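Local structure of protein YibA (Escherichia coli, 1OYZ) at residues Y14-Y17 / N18-K22; K39-S42 / S43-L47; K187-N190 / S191-D195; A212-G215 / L216-K220. The protein is of unknown function but folds as a chain of paired helices related to HEAT repeats, with an oxidoreductase activity assigned only tentatively. One frame throughout, in Å; residues are numbered along the deposited sequence.

Contact 1 of 4, residues Y14-Y17 / N18-K22; sequences YGLY and NQCKK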
loop_
_atom_site.group_PDB
_atom_site.type_symbol
_atom_site.label_atom_id
_atom_site.label_comp_id
_atom_site.label_asym_id
_atom_site.label_seq_id
_atom_site.Cartn_x
_atom_site.Cartn_y
_atom_site.Cartn_z
ATOM N N TYR A 14 7.081 -20.163 3.288
ATOM C CA TYR A 14 6.133 -20.991 4.028
ATOM C C TYR A 14 6.799 -22.178 4.726
ATOM O O TYR A 14 6.606 -22.387 5.926
ATOM C CB TYR A 14 5.012 -21.473 3.099
ATOM C CG TYR A 14 3.822 -22.053 3.837
ATOM C CD1 TYR A 14 3.100 -21.285 4.760
ATOM C CD2 TYR A 14 3.414 -23.366 3.610
ATOM C CE1 TYR A 14 1.994 -21.815 5.438
ATOM C CE2 TYR A 14 2.310 -23.910 4.278
ATOM C CZ TYR A 14 1.608 -23.133 5.189
ATOM O OH TYR A 14 0.537 -23.693 5.858
ATOM N N GLY A 15 7.587 -22.941 3.974
ATOM C CA GLY A 15 8.274 -24.088 4.543
ATOM C C GLY A 15 9.006 -23.760 5.834
ATOM O O GLY A 15 8.844 -24.432 6.855
ATOM N N LEU A 16 9.794 -22.700 5.792
ATOM C CA LEU A 16 10.567 -22.258 6.937
ATOM C C LEU A 16 9.646 -21.763 8.050
ATOM O O LEU A 16 9.924 -21.933 9.230
ATOM C CB LEU A 16 11.521 -21.147 6.489
ATOM C CG LEU A 16 12.647 -20.659 7.412
ATOM C CD1 LEU A 16 12.174 -19.459 8.137
ATOM C CD2 LEU A 16 13.112 -21.739 8.379
ATOM N N TYR A 17 8.546 -21.156 7.663
ATOM C CA TYR A 17 7.602 -20.646 8.637
ATOM C C TYR A 17 7.010 -21.827 9.442
ATOM O O TYR A 17 6.906 -21.760 10.681
ATOM C CB TYR A 17 6.533 -19.852 7.910
ATOM C CG TYR A 17 5.303 -19.553 8.721
ATOM C CD1 TYR A 17 5.334 -18.627 9.755
ATOM C CD2 TYR A 17 4.083 -20.157 8.395
ATOM C CE1 TYR A 17 4.178 -18.280 10.449
ATOM C CE2 TYR A 17 2.916 -19.838 9.075
ATOM C CZ TYR A 17 2.970 -18.893 10.096
ATOM O OH TYR A 17 1.818 -18.537 10.722
ATOM N N ASN A 18 6.667 -22.906 8.739
ATOM C CA ASN A 18 6.136 -24.107 9.395
ATOM C C ASN A 18 7.185 -24.727 10.295
ATOM O O ASN A 18 6.850 -25.264 11.341
ATOM C CB ASN A 18 5.693 -25.154 8.379
ATOM C CG ASN A 18 4.418 -24.785 7.684
ATOM O OD1 ASN A 18 4.081 -25.368 6.664
ATOM N ND2 ASN A 18 3.692 -23.818 8.227
ATOM N N GLN A 19 8.454 -24.674 9.907
ATOM C CA GLN A 19 9.477 -25.233 10.789
ATOM C C GLN A 19 9.511 -24.450 12.096
ATOM O O GLN A 19 9.591 -25.044 13.168
ATOM C CB GLN A 19 10.874 -25.160 10.171
ATOM C CG GLN A 19 11.269 -26.328 9.303
ATOM C CD GLN A 19 12.714 -26.217 8.848
ATOM O OE1 GLN A 19 13.095 -25.249 8.194
ATOM N NE2 GLN A 19 13.526 -27.196 9.208
ATOM N N CYS A 20 9.467 -23.115 11.994
ATOM C CA CYS A 20 9.508 -22.245 13.163
ATOM C C CYS A 20 8.377 -22.545 14.124
ATOM O O CYS A 20 8.555 -22.464 15.340
ATOM C CB CYS A 20 9.446 -20.763 12.748
ATOM S SG CYS A 20 10.975 -20.087 12.019
ATOM N N LYS A 21 7.211 -22.875 13.584
ATOM C CA LYS A 21 6.055 -23.193 14.414
ATOM C C LYS A 21 6.302 -24.377 15.351
ATOM O O LYS A 21 5.686 -24.449 16.416
ATOM C CB LYS A 21 4.823 -23.455 13.540
ATOM C CG LYS A 21 4.314 -22.171 12.909
ATOM C CD LYS A 21 3.178 -22.365 11.910
ATOM C CE LYS A 21 1.882 -22.753 12.572
ATOM N NZ LYS A 21 0.773 -22.646 11.567
ATOM N N LYS A 22 7.205 -25.287 14.981
ATOM C CA LYS A 22 7.499 -26.437 15.843
ATOM C C LYS A 22 8.250 -26.043 17.108
ATOM O O LYS A 22 8.284 -26.805 18.063
ATOM C CB LYS A 22 8.334 -27.489 15.101
ATOM C CG LYS A 22 7.579 -28.242 14.018
ATOM C CD LYS A 22 8.441 -29.306 13.358
ATOM C CE LYS A 22 7.833 -29.724 12.024
ATOM N NZ LYS A 22 7.752 -28.564 11.064
HETATM O O HOH W 1 1.129 -23.950 8.757
HETATM O O HOH W 2 -0.451 -20.255 10.238
#

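Contact 2 of 4, residues K39-S42 / S43-L47; sequences KRIS and SARVL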
loop_
_atom_site.group_PDB
_atom_site.type_symbol
_atom_site.label_atom_id
_atom_site.label_comp_id
_atom_site.label_asym_id
_atom_site.label_seq_id
_atom_site.Cartn_x
_atom_site.Cartn_y
_atom_site.Cartn_z
ATOM N N LYS A 39 15.206 -15.281 9.233
ATOM C CA LYS A 39 15.046 -16.073 10.437
ATOM C C LYS A 39 14.338 -15.257 11.514
ATOM O O LYS A 39 13.457 -15.753 12.211
ATOM C CB LYS A 39 16.403 -16.569 10.963
ATOM C CG LYS A 39 16.792 -17.945 10.450
ATOM C CD LYS A 39 17.818 -18.606 11.348
ATOM C CE LYS A 39 18.057 -20.060 10.943
ATOM N NZ LYS A 39 19.081 -20.750 11.817
ATOM N N ARG A 40 14.712 -13.996 11.646
ATOM C CA ARG A 40 14.087 -13.146 12.656
ATOM C C ARG A 40 12.606 -12.899 12.366
ATOM O O ARG A 40 11.759 -12.896 13.255
ATOM C CB ARG A 40 14.830 -11.809 12.719
ATOM C CG ARG A 40 16.227 -11.936 13.303
ATOM C CD ARG A 40 16.863 -10.578 13.592
ATOM N NE ARG A 40 17.557 -10.059 12.424
ATOM C CZ ARG A 40 17.001 -9.308 11.492
ATOM N NH1 ARG A 40 15.724 -8.959 11.591
ATOM N NH2 ARG A 40 17.712 -8.934 10.437
ATOM N N ILE A 41 12.303 -12.676 11.108
ATOM C CA ILE A 41 10.943 -12.401 10.700
ATOM C C ILE A 41 10.011 -13.610 10.867
ATOM O O ILE A 41 8.876 -13.487 11.376
ATOM C CB ILE A 41 10.956 -11.953 9.249
ATOM C CG1 ILE A 41 11.601 -10.566 9.188
ATOM C CG2 ILE A 41 9.549 -12.064 8.644
ATOM C CD1 ILE A 41 11.971 -10.103 7.777
ATOM N N SER A 42 10.493 -14.761 10.404
ATOM C CA SER A 42 9.737 -16.005 10.459
ATOM C C SER A 42 9.348 -16.293 11.901
ATOM O O SER A 42 8.169 -16.556 12.205
ATOM C CB SER A 42 10.580 -17.147 9.880
ATOM O OG SER A 42 10.744 -16.985 8.467
ATOM N N SER A 43 10.340 -16.232 12.786
ATOM C CA SER A 43 10.124 -16.448 14.212
ATOM C C SER A 43 9.054 -15.473 14.715
ATOM O O SER A 43 8.077 -15.866 15.350
ATOM C CB SER A 43 11.437 -16.225 14.972
ATOM O OG SER A 43 11.198 -16.120 16.372
ATOM N N ALA A 44 9.240 -14.195 14.412
ATOM C CA ALA A 44 8.284 -13.177 14.828
ATOM C C ALA A 44 6.893 -13.471 14.278
ATOM O O ALA A 44 5.895 -13.238 14.951
ATOM C CB ALA A 44 8.757 -11.789 14.354
ATOM N N ARG A 45 6.808 -13.974 13.052
ATOM C CA ARG A 45 5.490 -14.275 12.481
ATOM C C ARG A 45 4.812 -15.349 13.338
ATOM O O ARG A 45 3.632 -15.248 13.624
ATOM C CB ARG A 45 5.593 -14.770 11.023
ATOM C CG ARG A 45 6.030 -13.711 9.984
ATOM C CD ARG A 45 6.052 -14.279 8.542
ATOM N NE ARG A 45 4.722 -14.753 8.123
ATOM C CZ ARG A 45 4.506 -15.751 7.257
ATOM N NH1 ARG A 45 3.263 -16.100 6.946
ATOM N NH2 ARG A 45 5.522 -16.407 6.696
ATOM N N VAL A 46 5.561 -16.364 13.757
ATOM C CA VAL A 46 4.961 -17.408 14.572
ATOM C C VAL A 46 4.493 -16.772 15.863
ATOM O O VAL A 46 3.409 -17.084 16.371
ATOM C CB VAL A 46 5.947 -18.535 14.892
ATOM C CG1 VAL A 46 5.236 -19.638 15.659
ATOM C CG2 VAL A 46 6.549 -19.072 13.616
ATOM N N LEU A 47 5.296 -15.843 16.376
ATOM C CA LEU A 47 4.911 -15.168 17.619
ATOM C C LEU A 47 3.627 -14.345 17.431
ATOM O O LEU A 47 2.752 -14.348 18.300
ATOM C CB LEU A 47 6.072 -14.287 18.148
ATOM C CG LEU A 47 7.288 -15.112 18.623
ATOM C CD1 LEU A 47 8.416 -14.253 19.167
ATOM C CD2 LEU A 47 6.801 -16.036 19.692
HETATM O O HOH W 3 8.560 -16.280 7.356
#

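Contact 3 of 4, residues K187-N190 / S191-D195; sequences KYDN and SDIRD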
loop_
_atom_site.group_PDB
_atom_site.type_symbol
_atom_site.label_atom_id
_atom_site.label_comp_id
_atom_site.label_asym_id
_atom_site.label_seq_id
_atom_site.Cartn_x
_atom_site.Cartn_y
_atom_site.Cartn_z
ATOM N N LYS A 187 -12.066 6.948 -4.608
ATOM C CA LYS A 187 -12.764 7.809 -5.556
ATOM C C LYS A 187 -12.765 9.273 -5.135
ATOM O O LYS A 187 -13.737 9.989 -5.338
ATOM C CB LYS A 187 -14.201 7.315 -5.762
ATOM C CG LYS A 187 -14.283 5.906 -6.357
ATOM C CD LYS A 187 -15.723 5.459 -6.536
ATOM C CE LYS A 187 -15.818 3.977 -6.868
ATOM N NZ LYS A 187 -17.225 3.637 -7.199
ATOM N N TYR A 188 -11.666 9.710 -4.538
ATOM C CA TYR A 188 -11.542 11.092 -4.128
ATOM C C TYR A 188 -11.376 11.936 -5.393
ATOM O O TYR A 188 -10.693 11.534 -6.333
ATOM C CB TYR A 188 -10.324 11.247 -3.222
ATOM C CG TYR A 188 -10.477 10.570 -1.883
ATOM C CD1 TYR A 188 -9.358 10.259 -1.107
ATOM C CD2 TYR A 188 -11.748 10.258 -1.375
ATOM C CE1 TYR A 188 -9.494 9.649 0.141
ATOM C CE2 TYR A 188 -11.895 9.649 -0.134
ATOM C CZ TYR A 188 -10.765 9.346 0.624
ATOM O OH TYR A 188 -10.910 8.723 1.855
ATOM N N ASP A 189 -11.993 13.106 -5.424
ATOM C CA ASP A 189 -11.878 13.931 -6.613
ATOM C C ASP A 189 -12.017 15.424 -6.344
ATOM O O ASP A 189 -12.838 15.862 -5.542
ATOM C CB ASP A 189 -12.909 13.452 -7.651
ATOM C CG ASP A 189 -12.732 14.099 -9.019
ATOM O OD1 ASP A 189 -11.620 14.596 -9.338
ATOM O OD2 ASP A 189 -13.720 14.086 -9.789
ATOM N N ASN A 190 -11.160 16.187 -7.005
ATOM C CA ASN A 190 -11.151 17.636 -6.919
ATOM C C ASN A 190 -10.177 18.154 -7.968
ATOM O O ASN A 190 -9.389 17.393 -8.552
ATOM C CB ASN A 190 -10.771 18.142 -5.514
ATOM C CG ASN A 190 -9.387 17.714 -5.076
ATOM O OD1 ASN A 190 -8.393 17.928 -5.765
ATOM N ND2 ASN A 190 -9.319 17.120 -3.897
ATOM N N SER A 191 -10.235 19.448 -8.216
ATOM C CA SER A 191 -9.390 20.036 -9.234
ATOM C C SER A 191 -7.912 19.692 -9.035
ATOM O O SER A 191 -7.208 19.386 -9.989
ATOM C CB SER A 191 -9.607 21.548 -9.248
ATOM O OG SER A 191 -8.634 22.163 -10.059
ATOM N N ASP A 192 -7.451 19.726 -7.787
ATOM C CA ASP A 192 -6.065 19.431 -7.492
ATOM C C ASP A 192 -5.612 18.023 -7.864
ATOM O O ASP A 192 -4.516 17.829 -8.389
ATOM C CB ASP A 192 -5.777 19.677 -6.010
ATOM C CG ASP A 192 -5.959 21.137 -5.608
ATOM O OD1 ASP A 192 -7.108 21.653 -5.619
ATOM O OD2 ASP A 192 -4.937 21.760 -5.280
ATOM N N ILE A 193 -6.449 17.036 -7.576
ATOM C CA ILE A 193 -6.100 15.660 -7.875
ATOM C C ILE A 193 -6.132 15.469 -9.385
ATOM O O ILE A 193 -5.247 14.844 -9.961
ATOM C CB ILE A 193 -7.052 14.667 -7.153
ATOM C CG1 ILE A 193 -8.483 14.836 -7.631
ATOM C CG2 ILE A 193 -7.011 14.904 -5.652
ATOM C CD1 ILE A 193 -8.808 13.997 -8.879
ATOM N N ARG A 194 -7.132 16.022 -10.046
ATOM C CA ARG A 194 -7.149 15.874 -11.482
ATOM C C ARG A 194 -5.893 16.478 -12.089
ATOM O O ARG A 194 -5.202 15.830 -12.887
ATOM C CB ARG A 194 -8.395 16.506 -12.061
ATOM C CG ARG A 194 -9.551 15.599 -11.913
ATOM C CD ARG A 194 -10.751 16.171 -12.547
ATOM N NE ARG A 194 -11.935 15.461 -12.105
ATOM C CZ ARG A 194 -13.108 15.534 -12.714
ATOM N NH1 ARG A 194 -13.239 16.289 -13.801
ATOM N NH2 ARG A 194 -14.140 14.854 -12.236
ATOM N N ASP A 195 -5.560 17.703 -11.688
ATOM C CA ASP A 195 -4.368 18.325 -12.244
ATOM C C ASP A 195 -3.127 17.499 -11.916
ATOM O O ASP A 195 -2.223 17.383 -12.749
ATOM C CB ASP A 195 -4.217 19.787 -11.756
ATOM C CG ASP A 195 -5.413 20.672 -12.163
ATOM O OD1 ASP A 195 -6.028 20.391 -13.211
ATOM O OD2 ASP A 195 -5.736 21.653 -11.441
#

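Contact 4 of 4, residues A212-G215 / L216-K220; sequences AIIG and LSYRK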
loop_
_atom_site.group_PDB
_atom_site.type_symbol
_atom_site.label_atom_id
_atom_site.label_comp_id
_atom_site.label_asym_id
_atom_site.label_seq_id
_atom_site.Cartn_x
_atom_site.Cartn_y
_atom_site.Cartn_z
ATOM N N ALA A 212 -2.761 7.112 -13.207
ATOM C CA ALA A 212 -3.228 8.448 -13.618
ATOM C C ALA A 212 -4.250 8.277 -14.748
ATOM O O ALA A 212 -5.319 8.898 -14.752
ATOM C CB ALA A 212 -2.038 9.303 -14.089
ATOM N N ILE A 213 -3.919 7.416 -15.697
ATOM C CA ILE A 213 -4.823 7.140 -16.803
ATOM C C ILE A 213 -6.150 6.573 -16.325
ATOM O O ILE A 213 -7.225 7.026 -16.755
ATOM C CB ILE A 213 -4.185 6.157 -17.803
ATOM C CG1 ILE A 213 -3.025 6.864 -18.517
ATOM C CG2 ILE A 213 -5.241 5.669 -18.803
ATOM C CD1 ILE A 213 -2.113 5.976 -19.269
ATOM N N ILE A 214 -6.116 5.589 -15.425
ATOM C CA ILE A 214 -7.400 5.040 -14.976
ATOM C C ILE A 214 -8.105 6.091 -14.118
ATOM O O ILE A 214 -9.321 6.259 -14.184
ATOM C CB ILE A 214 -7.253 3.675 -14.199
ATOM C CG1 ILE A 214 -7.266 3.901 -12.720
ATOM C CG2 ILE A 214 -5.966 2.946 -14.572
ATOM C CD1 ILE A 214 -8.619 3.610 -12.151
ATOM N N GLY A 215 -7.334 6.818 -13.318
ATOM C CA GLY A 215 -7.943 7.842 -12.489
ATOM C C GLY A 215 -8.624 8.930 -13.319
ATOM O O GLY A 215 -9.772 9.320 -13.044
ATOM N N LEU A 216 -7.935 9.421 -14.341
ATOM C CA LEU A 216 -8.529 10.475 -15.157
ATOM C C LEU A 216 -9.708 9.933 -15.939
ATOM O O LEU A 216 -10.725 10.597 -16.057
ATOM C CB LEU A 216 -7.487 11.103 -16.095
ATOM C CG LEU A 216 -6.516 11.989 -15.306
ATOM C CD1 LEU A 216 -5.298 12.375 -16.121
ATOM C CD2 LEU A 216 -7.261 13.227 -14.847
ATOM N N SER A 217 -9.602 8.715 -16.460
ATOM C CA SER A 217 -10.726 8.195 -17.221
ATOM C C SER A 217 -11.987 7.982 -16.357
ATOM O O SER A 217 -13.084 8.329 -16.773
ATOM C CB SER A 217 -10.330 6.901 -17.934
ATOM O OG SER A 217 -9.115 7.061 -18.617
ATOM N N TYR A 218 -11.852 7.417 -15.163
ATOM C CA TYR A 218 -13.043 7.242 -14.344
ATOM C C TYR A 218 -13.695 8.606 -14.087
ATOM O O TYR A 218 -14.921 8.725 -14.043
ATOM C CB TYR A 218 -12.703 6.520 -13.027
ATOM C CG TYR A 218 -12.670 5.012 -13.201
ATOM C CD1 TYR A 218 -11.712 4.397 -14.029
ATOM C CD2 TYR A 218 -13.632 4.198 -12.588
ATOM C CE1 TYR A 218 -11.719 3.006 -14.246
ATOM C CE2 TYR A 218 -13.650 2.808 -12.800
ATOM C CZ TYR A 218 -12.697 2.219 -13.630
ATOM O OH TYR A 218 -12.740 0.855 -13.859
ATOM N N ARG A 219 -12.862 9.630 -13.946
ATOM C CA ARG A 219 -13.325 10.995 -13.723
ATOM C C ARG A 219 -13.834 11.649 -15.023
ATOM O O ARG A 219 -14.228 12.815 -14.999
ATOM C CB ARG A 219 -12.184 11.858 -13.162
ATOM C CG ARG A 219 -11.385 11.237 -12.009
ATOM C CD ARG A 219 -12.122 11.350 -10.698
ATOM N NE ARG A 219 -11.652 10.401 -9.678
ATOM C CZ ARG A 219 -10.417 10.344 -9.182
ATOM N NH1 ARG A 219 -9.485 11.183 -9.609
ATOM N NH2 ARG A 219 -10.124 9.443 -8.244
ATOM N N LYS A 220 -13.796 10.941 -16.158
ATOM C CA LYS A 220 -14.294 11.509 -17.421
ATOM C C LYS A 220 -13.569 12.813 -17.837
ATOM O O LYS A 220 -14.162 13.704 -18.444
ATOM C CB LYS A 220 -15.791 11.810 -17.283
ATOM C CG LYS A 220 -16.611 10.681 -16.641
ATOM C CD LYS A 220 -17.182 9.731 -17.695
ATOM C CE LYS A 220 -17.804 8.468 -17.077
ATOM N NZ LYS A 220 -16.757 7.556 -16.498
#

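Contact 1 of 4, residues Y14-Y17 / N18-K22
The side-chain amide of Asn18 lies over one face of the Tyr14 ring, its ND2 3.7 Å above the ring plane and displaced toward the rim. This is an i to i+4 contact along helix 14-21, the first helix of an all-helical repeat protein. Ring and amide planes stand 71° apart, so this is not a parallel stack; OD1 of Asn18 comes within 3.3 Å of Tyr14 CE2. At the same spacing, the Tyr17 ring carries Lys21 CD on one face, displaced toward the rim, a CH-pi contact with CD 4.1 Å from the centroid, and it forms a cation-pi pair with Arg45 of helix 37-50. In the backbone ladder beneath, Asn18 N bonds to Tyr14 O at 2.9 Å. Tyr17 CG is anti to its own backbone N (chi1 165°), which brings one face of the ring under Lys21 CD. Lysine suits this partly exposed place: its chain packs on the aromatic face while a bend at chi3 leaves the ammonium among waters. One water joins Tyr14 OH and Lys21 NZ, with a weak bond from Asn18 ND2. A second, in the plane at the edge of the Tyr17 ring, lies 2.9 Å from Tyr17 OH and takes a bond from Lys21 NZ at 3.0 Å.

Contact 2 of 4, residues K39-S42 / S43-L47
Ile41 and Arg45 meet one turn apart on helix 37-50, where this helix packs between helices of the alpha solenoid. Backbone bonds come first: the carbonyls of Lys39, Arg40, Ile41 and Ser42 each accept from the amide four residues on, as in a regular alpha helix, and Arg45 N to Ile41 O is the shortest at 2.7 Å. Apolar contact is modest. Ile41 CG2 lies 4.1 Å from Arg45 CG, a methyl against the aliphatic root of the arginine. Separately, the Val46 CG2 methyl rests on the Ser42 carbonyl, 3.3 Å from Ser42 O. Small residues suit the buried sides: Ala44 offers a lone methyl where Ile73, Phe76 and Ile77 of helix 68-80 pack against it, and Ser42 lets Leu16 and Cys20 of helix 14-21 come close. The polar ends of the serines are met within the chain, Ser43 OG by Leu28 O and Ser42 OG by Leu38 O. A water adds a further polar link. The Arg45 chain bends at chi3 (60°), and the water spans the gap between its guanidinium and Ser42 OG, from which it is placed doubtfully close; lying in the guanidinium plane, it accepts from Arg45 NH2 at 3.1 Å.

Contact 3 of 4, residues K187-N190 / S191-D195
Asp189 OD2 is gripped by Arg194 NH2 at 2.6 Å and, weakly, by Arg194 NE at 3.2 Å, while the main bond of Arg194 NE runs to Asp189 OD1 at 2.9 Å. This is a side-on salt bridge: NE and one terminal NH face the two carboxylate oxygens, each of which uses its syn lone pair. The two planes are nearly coplanar, 13° apart, so the paired bonds limit rotation of both groups. An arginine extended from CG to NE has the length to reach back past the helix start, where the carboxylate of Asp189 meets it. The next residue turns its side chain otherwise. Asn190 CG sits between its own backbone N and carbonyl carbon (chi1 61°), bringing Asn190 OD1 within 2.8 Å of Ile193 N, a bond inclined 29° from the amide carbonyl plane. Asparagine suits this place because its short side chain can accept from an NH of the first turn. Nearby, Tyr188 packs on Ile161 and Leu164 of helix 161-168, and Lys187, just past helix 173-186, takes positive phi. The whole is a tight helix-to-helix turn, in which a Schellman motif closes one helix and an Asn N-cap opens the next, helix 191-200.

Contact 4 of 4, residues A212-G215 / L216-K220
Helix 206-218 finishes here in a Schellman motif, and the contact is its last turns, with the end of Ile214 crossing obliquely onto the CD1/CE1 side of the Tyr218 ring. Ile214 CD1 lies 3.7 Å from Tyr218 CD1. The isoleucine has an unusual first torsion, chi1 98°, away from the staggered positions, which swings its end toward the ring. The Tyr218 edge also comes close to the backbone, its CD1 3.0 Å from Ile214 O, near the ring plane, and that same carbonyl takes the nearly straight bond of Tyr218 N at 3.0 Å. On another flank Ile213 O is held twice by one residue. Ser217 N reaches it at 2.9 Å and Ser217 OG at 2.7 Å, from opposite faces of the carbonyl plane. Serine suits this buried place, since its hydroxyl is satisfied by the helix's own backbone and its size leaves room for Ala244 beside it. Leu216 lays CB and CG against Ala212 O and sends its apolar end to Phe197. After Arg219 the chain turns at Lys220, whose positive phi (59°) lets Lys220 N bond back to Ser217 O at 2.8 Å. Lys220 NZ curls round to Tyr218 O at 3.3 Å, coming from above the carbonyl plane, and bonds to Glu247 O as well. Helix 206-218 thus packs against helix 191-200 through Ala212 and Leu216, helix 239-248 through Ile213, Ser217 and Tyr218, and helix 173-186 through Ile214, while Arg219, in the turn after it, touches helices 191-200 and 173-186.

In the fold
The four contacts come in series along the chain and fall into two pairs on opposite sides of its centre. Contacts 1 and 2, on helices 14-21 and 37-50, have centres about 9 Å apart and touch through Cys20 with Val46 and Leu16 with Ser42. Contacts 3 and 4 have centres about 10 Å apart, at the start of helix 191-200 and the end of helix 206-218, consecutive helices; Arg219, just after the second, packs its guanidinium against the 187-190 turn and Ile193. Between the pairs the centres are 41 to 46 Å apart, without touching. Such a spread suits an elongated solenoid, in which local helix packing and turns, repeated along the chain, build the shape.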